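PDB 1JMX: amine Dehydrogenase from Pseudomonas putida, which probably serves as the beta-propeller subunit of a quinohemoprotein amine dehydrogenase, an enzyme that oxidises primary amines and passes the electrons on to heme c. Local coordinates for residues 101-113 / 122-134. Numbering follows the deposited sequence.
Sequences PDGKEVYATVNPT and VKPPRLEVFSTAD
Val110 and Arg126 face each other as a hydrogen-bonded antiparallel pair: Val110 N gives a short, nearly straight bond to Arg126 O (2.7 Å, 174°), and Arg126 N answers to Val110 O. The same two-way bonding joins Ala108 to Glu128 and Val106 to Phe130. Arg126 is worth following outward. Its CB carries CG in the crowded position between backbone N and carbonyl carbon (chi1 61°), and from CG, 4.1 Å from Val110 O, the chain runs straight to NE. There NE forms a salt bridge with Glu128 OE2 (3.0 Å), the carboxylate oxygen lying close to the guanidinium plane while NE sits above the plane of the carboxylate. Beyond CZ, NH1 comes to 3.4 Å from CG of Pro112 and NH2 to 3.6 Å from its CB. NH1 also pairs with Glu89, so two acids, Glu128 at NE and Glu89 at NH1, hold the guanidinium against the proline, which it meets obliquely. A leucine here would probably leave both Glu128 and Glu89 without this positive partner and uncover the side of the Pro112 ring. On the opposite face of the sheet, Tyr107 lies alongside Val129, with Tyr107 CE2 3.7 Å from Val129 CG1 and the other methyl, CG2, at the ring edge. At the far end Thr132 OG1 donates to Gly103 O along a lone pair (3.0 Å). This hairpin belongs to one antiparallel blade of what is probably the beta-propeller: strand 105-113 is flanked by strand 89-99, strand 126-131 by strand 142-145, and the connection beyond Thr113 and Val122 reaches out to heme c.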
ATOM      1  N   PRO B 101      26.413   3.311 -30.748  1.00 13.56           N
ATOM      2  CA  PRO B 101      26.075   2.921 -32.125  1.00 14.72           C
ATOM      3  C   PRO B 101      27.040   1.895 -32.727  1.00 15.61           C
ATOM      4  O   PRO B 101      26.660   1.096 -33.573  1.00 16.65           O
ATOM      5  CB  PRO B 101      26.122   4.252 -32.877  1.00 15.86           C
ATOM      6  CG  PRO B 101      25.700   5.224 -31.839  1.00 16.08           C
ATOM      7  CD  PRO B 101      26.483   4.775 -30.628  1.00 13.27           C
ATOM      8  N   ASP B 102      28.296   1.933 -32.301  1.00 16.42           N
ATOM      9  CA  ASP B 102      29.285   0.984 -32.792  1.00 16.63           C
ATOM     10  C   ASP B 102      29.409  -0.235 -31.876  1.00 16.33           C
ATOM     11  O   ASP B 102      30.155  -1.163 -32.176  1.00 17.14           O
ATOM     12  CB  ASP B 102      30.650   1.661 -33.011  1.00 18.15           C
ATOM     13  CG  ASP B 102      31.122   2.477 -31.811  1.00 20.33           C
ATOM     14  OD1 ASP B 102      31.835   3.478 -32.041  1.00 22.40           O
ATOM     15  OD2 ASP B 102      30.808   2.129 -30.648  1.00 21.63           O
ATOM     16  N   GLY B 103      28.668  -0.214 -30.764  1.00 15.17           N
ATOM     17  CA  GLY B 103      28.677  -1.308 -29.803  1.00 14.64           C
ATOM     18  C   GLY B 103      29.940  -1.479 -28.978  1.00 14.97           C
ATOM     19  O   GLY B 103      30.177  -2.555 -28.435  1.00 15.61           O
ATOM     20  N   LYS B 104      30.737  -0.417 -28.862  1.00 15.86           N
ATOM     21  CA  LYS B 104      31.991  -0.465 -28.113  1.00 16.89           C
ATOM     22  C   LYS B 104      31.896  -0.001 -26.668  1.00 15.91           C
ATOM     23  O   LYS B 104      32.783  -0.282 -25.868  1.00 17.73           O
ATOM     24  CB  LYS B 104      33.082   0.309 -28.862  1.00 20.03           C
ATOM     25  CG  LYS B 104      33.579  -0.420 -30.119  1.00 25.23           C
ATOM     26  CD  LYS B 104      34.324   0.513 -31.075  1.00 30.18           C
ATOM     27  CE  LYS B 104      35.500   1.190 -30.388  1.00 33.96           C
ATOM     28  NZ  LYS B 104      36.039   2.311 -31.206  1.00 38.21           N
ATOM     29  N   GLU B 105      30.846   0.734 -26.332  1.00 14.85           N
ATOM     30  CA  GLU B 105      30.664   1.201 -24.963  1.00 14.60           C
ATOM     31  C   GLU B 105      29.224   1.006 -24.526  1.00 14.95           C
ATOM     32  O   GLU B 105      28.315   0.934 -25.352  1.00 13.74           O
ATOM     33  CB  GLU B 105      30.993   2.685 -24.817  1.00 14.35           C
ATOM     34  CG  GLU B 105      32.269   3.131 -25.461  1.00 15.17           C
ATOM     35  CD  GLU B 105      32.701   4.500 -24.987  1.00 16.56           C
ATOM     36  OE1 GLU B 105      31.950   5.489 -25.173  1.00 16.96           O
ATOM     37  OE2 GLU B 105      33.803   4.571 -24.409  1.00 19.66           O
ATOM     38  N   VAL B 106      29.041   0.920 -23.214  1.00 14.80           N
ATOM     39  CA  VAL B 106      27.732   0.778 -22.601  1.00 15.93           C
ATOM     40  C   VAL B 106      27.669   1.879 -21.542  1.00 14.50           C
ATOM     41  O   VAL B 106      28.621   2.086 -20.793  1.00 14.79           O
ATOM     42  CB  VAL B 106      27.532  -0.621 -21.934  1.00 17.48           C
ATOM     43  CG1 VAL B 106      26.185  -0.684 -21.215  1.00 17.66           C
ATOM     44  CG2 VAL B 106      27.601  -1.728 -22.984  1.00 17.16           C
ATOM     45  N   TYR B 107      26.573   2.626 -21.543  1.00 13.17           N
ATOM     46  CA  TYR B 107      26.373   3.708 -20.599  1.00 12.36           C
ATOM     47  C   TYR B 107      25.295   3.294 -19.600  1.00 11.85           C
ATOM     48  O   TYR B 107      24.395   2.529 -19.922  1.00 11.76           O
ATOM     49  CB  TYR B 107      25.948   4.978 -21.337  1.00 13.21           C
ATOM     50  CG  TYR B 107      26.725   5.223 -22.609  1.00 14.05           C
ATOM     51  CD1 TYR B 107      26.169   4.926 -23.855  1.00 12.86           C
ATOM     52  CD2 TYR B 107      28.038   5.692 -22.564  1.00 14.69           C
ATOM     53  CE1 TYR B 107      26.903   5.078 -25.019  1.00 13.17           C
ATOM     54  CE2 TYR B 107      28.778   5.852 -23.721  1.00 14.28           C
ATOM     55  CZ  TYR B 107      28.208   5.538 -24.945  1.00 14.70           C
ATOM     56  OH  TYR B 107      28.960   5.661 -26.085  1.00 13.79           O
ATOM     57  N   ALA B 108      25.406   3.790 -18.379  1.00 11.73           N
ATOM     58  CA  ALA B 108      24.435   3.469 -17.351  1.00 12.09           C
ATOM     59  C   ALA B 108      24.444   4.561 -16.306  1.00 12.11           C
ATOM     60  O   ALA B 108      25.512   4.970 -15.859  1.00 13.47           O
ATOM     61  CB  ALA B 108      24.784   2.134 -16.709  1.00 11.39           C
ATOM     62  N   THR B 109      23.285   5.129 -15.987  1.00 12.39           N
ATOM     63  CA  THR B 109      23.309   6.126 -14.930  1.00 13.44           C
ATOM     64  C   THR B 109      23.036   5.374 -13.631  1.00 13.07           C
ATOM     65  O   THR B 109      22.172   4.491 -13.567  1.00 13.14           O
ATOM     66  CB  THR B 109      22.397   7.378 -15.156  1.00 13.93           C
ATOM     67  OG1 THR B 109      21.321   7.387 -14.223  1.00 18.82           O
ATOM     68  CG2 THR B 109      21.896   7.461 -16.553  1.00 10.99           C
ATOM     69  N   VAL B 110      23.898   5.633 -12.655  1.00 11.91           N
ATOM     70  CA  VAL B 110      23.852   4.993 -11.358  1.00 10.07           C
ATOM     71  C   VAL B 110      23.417   5.936 -10.248  1.00  9.77           C
ATOM     72  O   VAL B 110      23.999   7.008 -10.064  1.00 10.25           O
ATOM     73  CB  VAL B 110      25.251   4.418 -10.991  1.00 10.18           C
ATOM     74  CG1 VAL B 110      25.203   3.720  -9.655  1.00  7.79           C
ATOM     75  CG2 VAL B 110      25.747   3.467 -12.075  1.00  7.81           C
ATOM     76  N   ASN B 111      22.364   5.532  -9.543  1.00  8.96           N
ATOM     77  CA  ASN B 111      21.833   6.257  -8.389  1.00  8.74           C
ATOM     78  C   ASN B 111      22.458   5.476  -7.229  1.00  7.76           C
ATOM     79  O   ASN B 111      21.972   4.408  -6.864  1.00  7.45           O
ATOM     80  CB  ASN B 111      20.297   6.138  -8.316  1.00 10.25           C
ATOM     81  CG  ASN B 111      19.578   6.794  -9.496  1.00 11.57           C
ATOM     82  OD1 ASN B 111      18.380   6.591  -9.686  1.00 14.33           O
ATOM     83  ND2 ASN B 111      20.291   7.597 -10.266  1.00 12.57           N
ATOM     84  N   PRO B 112      23.572   5.971  -6.668  1.00  9.07           N
ATOM     85  CA  PRO B 112      24.217   5.260  -5.566  1.00  8.69           C
ATOM     86  C   PRO B 112      23.797   5.674  -4.168  1.00  8.87           C
ATOM     87  O   PRO B 112      23.352   6.798  -3.934  1.00  9.28           O
ATOM     88  CB  PRO B 112      25.684   5.563  -5.809  1.00  8.66           C
ATOM     89  CG  PRO B 112      25.636   6.990  -6.227  1.00  8.21           C
ATOM     90  CD  PRO B 112      24.400   7.112  -7.101  1.00  8.90           C
ATOM     91  N   THR B 113      23.923   4.738  -3.241  1.00 10.59           N
ATOM     92  CA  THR B 113      23.607   4.992  -1.848  1.00 11.28           C
ATOM     93  C   THR B 113      24.757   4.486  -1.000  1.00 11.27           C
ATOM     94  O   THR B 113      25.165   3.335  -1.096  1.00 11.31           O
ATOM     95  CB  THR B 113      22.324   4.277  -1.389  1.00 12.07           C
ATOM     96  OG1 THR B 113      21.233   4.677  -2.222  1.00 15.06           O
ATOM     97  CG2 THR B 113      22.002   4.641   0.060  1.00  9.16           C
ATOM     98  N   VAL B 122      22.204   9.123   0.608  1.00 10.61           N
ATOM     99  CA  VAL B 122      21.954   9.069  -0.824  1.00 11.87           C
ATOM    100  C   VAL B 122      22.934  10.040  -1.473  1.00 11.75           C
ATOM    101  O   VAL B 122      23.128  11.157  -0.997  1.00 12.34           O
ATOM    102  CB  VAL B 122      20.486   9.448  -1.169  1.00 12.05           C
ATOM    103  CG1 VAL B 122      20.237   9.305  -2.654  1.00 12.60           C
ATOM    104  CG2 VAL B 122      19.525   8.553  -0.406  1.00 12.33           C
ATOM    105  N   LYS B 123      23.609   9.572  -2.510  1.00 11.53           N
ATOM    106  CA  LYS B 123      24.592  10.385  -3.205  1.00 12.10           C
ATOM    107  C   LYS B 123      24.050  10.816  -4.553  1.00 12.15           C
ATOM    108  O   LYS B 123      23.060  10.266  -5.031  1.00  9.51           O
ATOM    109  CB  LYS B 123      25.868   9.574  -3.418  1.00 13.58           C
ATOM    110  CG  LYS B 123      26.550   9.125  -2.155  1.00 15.40           C
ATOM    111  CD  LYS B 123      27.084  10.305  -1.378  1.00 19.45           C
ATOM    112  CE  LYS B 123      28.027   9.843  -0.288  1.00 23.75           C
ATOM    113  NZ  LYS B 123      29.113   8.978  -0.873  1.00 27.68           N
ATOM    114  N   PRO B 124      24.674  11.830  -5.169  1.00 12.80           N
ATOM    115  CA  PRO B 124      24.235  12.316  -6.482  1.00 12.58           C
ATOM    116  C   PRO B 124      24.438  11.234  -7.541  1.00 12.18           C
ATOM    117  O   PRO B 124      25.339  10.404  -7.423  1.00 14.40           O
ATOM    118  CB  PRO B 124      25.170  13.503  -6.730  1.00 11.46           C
ATOM    119  CG  PRO B 124      25.437  14.010  -5.364  1.00 11.69           C
ATOM    120  CD  PRO B 124      25.678  12.741  -4.590  1.00 11.11           C
ATOM    121  N   PRO B 125      23.563  11.185  -8.559  1.00 10.84           N
ATOM    122  CA  PRO B 125      23.718  10.170  -9.607  1.00 10.11           C
ATOM    123  C   PRO B 125      24.935  10.441 -10.509  1.00  9.83           C
ATOM    124  O   PRO B 125      25.523  11.528 -10.485  1.00  9.36           O
ATOM    125  CB  PRO B 125      22.408  10.292 -10.386  1.00 11.23           C
ATOM    126  CG  PRO B 125      21.439  10.821  -9.360  1.00 10.72           C
ATOM    127  CD  PRO B 125      22.268  11.868  -8.682  1.00  9.84           C
ATOM    128  N   ARG B 126      25.312   9.442 -11.297  1.00 10.21           N
ATOM    129  CA  ARG B 126      26.448   9.560 -12.212  1.00 11.14           C
ATOM    130  C   ARG B 126      26.320   8.598 -13.377  1.00 10.46           C
ATOM    131  O   ARG B 126      25.752   7.529 -13.238  1.00 11.40           O
ATOM    132  CB  ARG B 126      27.773   9.281 -11.482  1.00 11.10           C
ATOM    133  CG  ARG B 126      27.867   7.883 -10.899  1.00 11.89           C
ATOM    134  CD  ARG B 126      29.146   7.659 -10.129  1.00 12.05           C
ATOM    135  NE  ARG B 126      29.083   6.393  -9.407  1.00 10.69           N
ATOM    136  CZ  ARG B 126      28.933   6.287  -8.092  1.00 10.65           C
ATOM    137  NH1 ARG B 126      28.839   7.374  -7.333  1.00  9.93           N
ATOM    138  NH2 ARG B 126      28.831   5.088  -7.538  1.00 11.25           N
ATOM    139  N   LEU B 127      26.797   9.011 -14.543  1.00 11.31           N
ATOM    140  CA  LEU B 127      26.783   8.149 -15.713  1.00 11.05           C
ATOM    141  C   LEU B 127      28.141   7.451 -15.698  1.00  9.91           C
ATOM    142  O   LEU B 127      29.160   8.077 -15.425  1.00 11.67           O
ATOM    143  CB  LEU B 127      26.652   8.970 -17.003  1.00 12.21           C
ATOM    144  CG  LEU B 127      26.566   8.153 -18.302  1.00 14.31           C
ATOM    145  CD1 LEU B 127      25.120   7.725 -18.548  1.00 14.92           C
ATOM    146  CD2 LEU B 127      27.066   8.973 -19.473  1.00 16.58           C
ATOM    147  N   GLU B 128      28.140   6.145 -15.917  1.00 10.46           N
ATOM    148  CA  GLU B 128      29.368   5.368 -15.958  1.00 11.13           C
ATOM    149  C   GLU B 128      29.448   4.716 -17.329  1.00 11.15           C
ATOM    150  O   GLU B 128      28.473   4.145 -17.811  1.00 12.67           O
ATOM    151  CB  GLU B 128      29.380   4.300 -14.868  1.00 12.22           C
ATOM    152  CG  GLU B 128      29.420   4.868 -13.468  1.00 13.63           C
ATOM    153  CD  GLU B 128      29.536   3.815 -12.400  1.00 12.70           C
ATOM    154  OE1 GLU B 128      29.216   2.638 -12.649  1.00 14.33           O
ATOM    155  OE2 GLU B 128      29.955   4.174 -11.296  1.00 13.78           O
ATOM    156  N   VAL B 129      30.601   4.856 -17.971  1.00 11.90           N
ATOM    157  CA  VAL B 129      30.828   4.300 -19.291  1.00 11.24           C
ATOM    158  C   VAL B 129      31.688   3.061 -19.142  1.00 13.66           C
ATOM    159  O   VAL B 129      32.668   3.064 -18.407  1.00 15.08           O
ATOM    160  CB  VAL B 129      31.564   5.302 -20.202  1.00 11.09           C
ATOM    161  CG1 VAL B 129      31.612   4.782 -21.621  1.00 10.58           C
ATOM    162  CG2 VAL B 129      30.893   6.667 -20.149  1.00 11.48           C
ATOM    163  N   PHE B 130      31.307   1.992 -19.821  1.00 13.64           N
ATOM    164  CA  PHE B 130      32.054   0.750 -19.763  1.00 13.67           C
ATOM    165  C   PHE B 130      32.415   0.372 -21.181  1.00 14.32           C
ATOM    166  O   PHE B 130      31.667   0.641 -22.120  1.00 14.05           O
ATOM    167  CB  PHE B 130      31.210  -0.373 -19.155  1.00 12.02           C
ATOM    168  CG  PHE B 130      30.686  -0.063 -17.788  1.00 12.15           C
ATOM    169  CD1 PHE B 130      29.455   0.561 -17.625  1.00 11.57           C
ATOM    170  CD2 PHE B 130      31.428  -0.380 -16.658  1.00 12.59           C
ATOM    171  CE1 PHE B 130      28.975   0.866 -16.358  1.00 10.57           C
ATOM    172  CE2 PHE B 130      30.951  -0.078 -15.386  1.00 12.05           C
ATOM    173  CZ  PHE B 130      29.726   0.546 -15.240  1.00 11.12           C
ATOM    174  N   SER B 131      33.602  -0.186 -21.337  1.00 14.63           N
ATOM    175  CA  SER B 131      34.041  -0.638 -22.634  1.00 15.71           C
ATOM    176  C   SER B 131      33.584  -2.087 -22.704  1.00 15.50           C
ATOM    177  O   SER B 131      33.810  -2.858 -21.772  1.00 15.40           O
ATOM    178  CB  SER B 131      35.557  -0.545 -22.741  1.00 14.96           C
ATOM    179  OG  SER B 131      35.993  -1.099 -23.961  1.00 19.63           O
ATOM    180  N   THR B 132      32.899  -2.448 -23.781  1.00 17.22           N
ATOM    181  CA  THR B 132      32.398  -3.808 -23.930  1.00 17.65           C
ATOM    182  C   THR B 132      33.517  -4.835 -24.107  1.00 18.76           C
ATOM    183  O   THR B 132      33.311  -6.038 -23.905  1.00 19.48           O
ATOM    184  CB  THR B 132      31.415  -3.906 -25.100  1.00 17.60           C
ATOM    185  OG1 THR B 132      32.051  -3.454 -26.300  1.00 16.76           O
ATOM    186  CG2 THR B 132      30.195  -3.047 -24.828  1.00 16.42           C
ATOM    187  N   ALA B 133      34.704  -4.350 -24.460  1.00 18.95           N
ATOM    188  CA  ALA B 133      35.865  -5.213 -24.659  1.00 19.91           C
ATOM    189  C   ALA B 133      36.457  -5.693 -23.337  1.00 19.83           C
ATOM    190  O   ALA B 133      37.213  -6.663 -23.316  1.00 20.93           O
ATOM    191  CB  ALA B 133      36.939  -4.483 -25.484  1.00 19.67           C
ATOM    192  N   ASP B 134      36.090  -5.034 -22.237  1.00 19.45           N
ATOM    193  CA  ASP B 134      36.604  -5.389 -20.916  1.00 19.02           C
ATOM    194  C   ASP B 134      36.113  -6.685 -20.283  1.00 19.57           C
ATOM    195  O   ASP B 134      36.533  -7.037 -19.178  1.00 20.61           O
ATOM    196  CB  ASP B 134      36.454  -4.211 -19.957  1.00 19.52           C
ATOM    197  CG  ASP B 134      37.398  -3.068 -20.296  1.00 19.44           C
ATOM    198  OD1 ASP B 134      37.304  -1.997 -19.661  1.00 19.61           O
ATOM    199  OD2 ASP B 134      38.243  -3.244 -21.208  1.00 23.32           O
TER
HETATM  200  O   HOH W   1      35.606   1.763 -25.389  1.00 33.27           O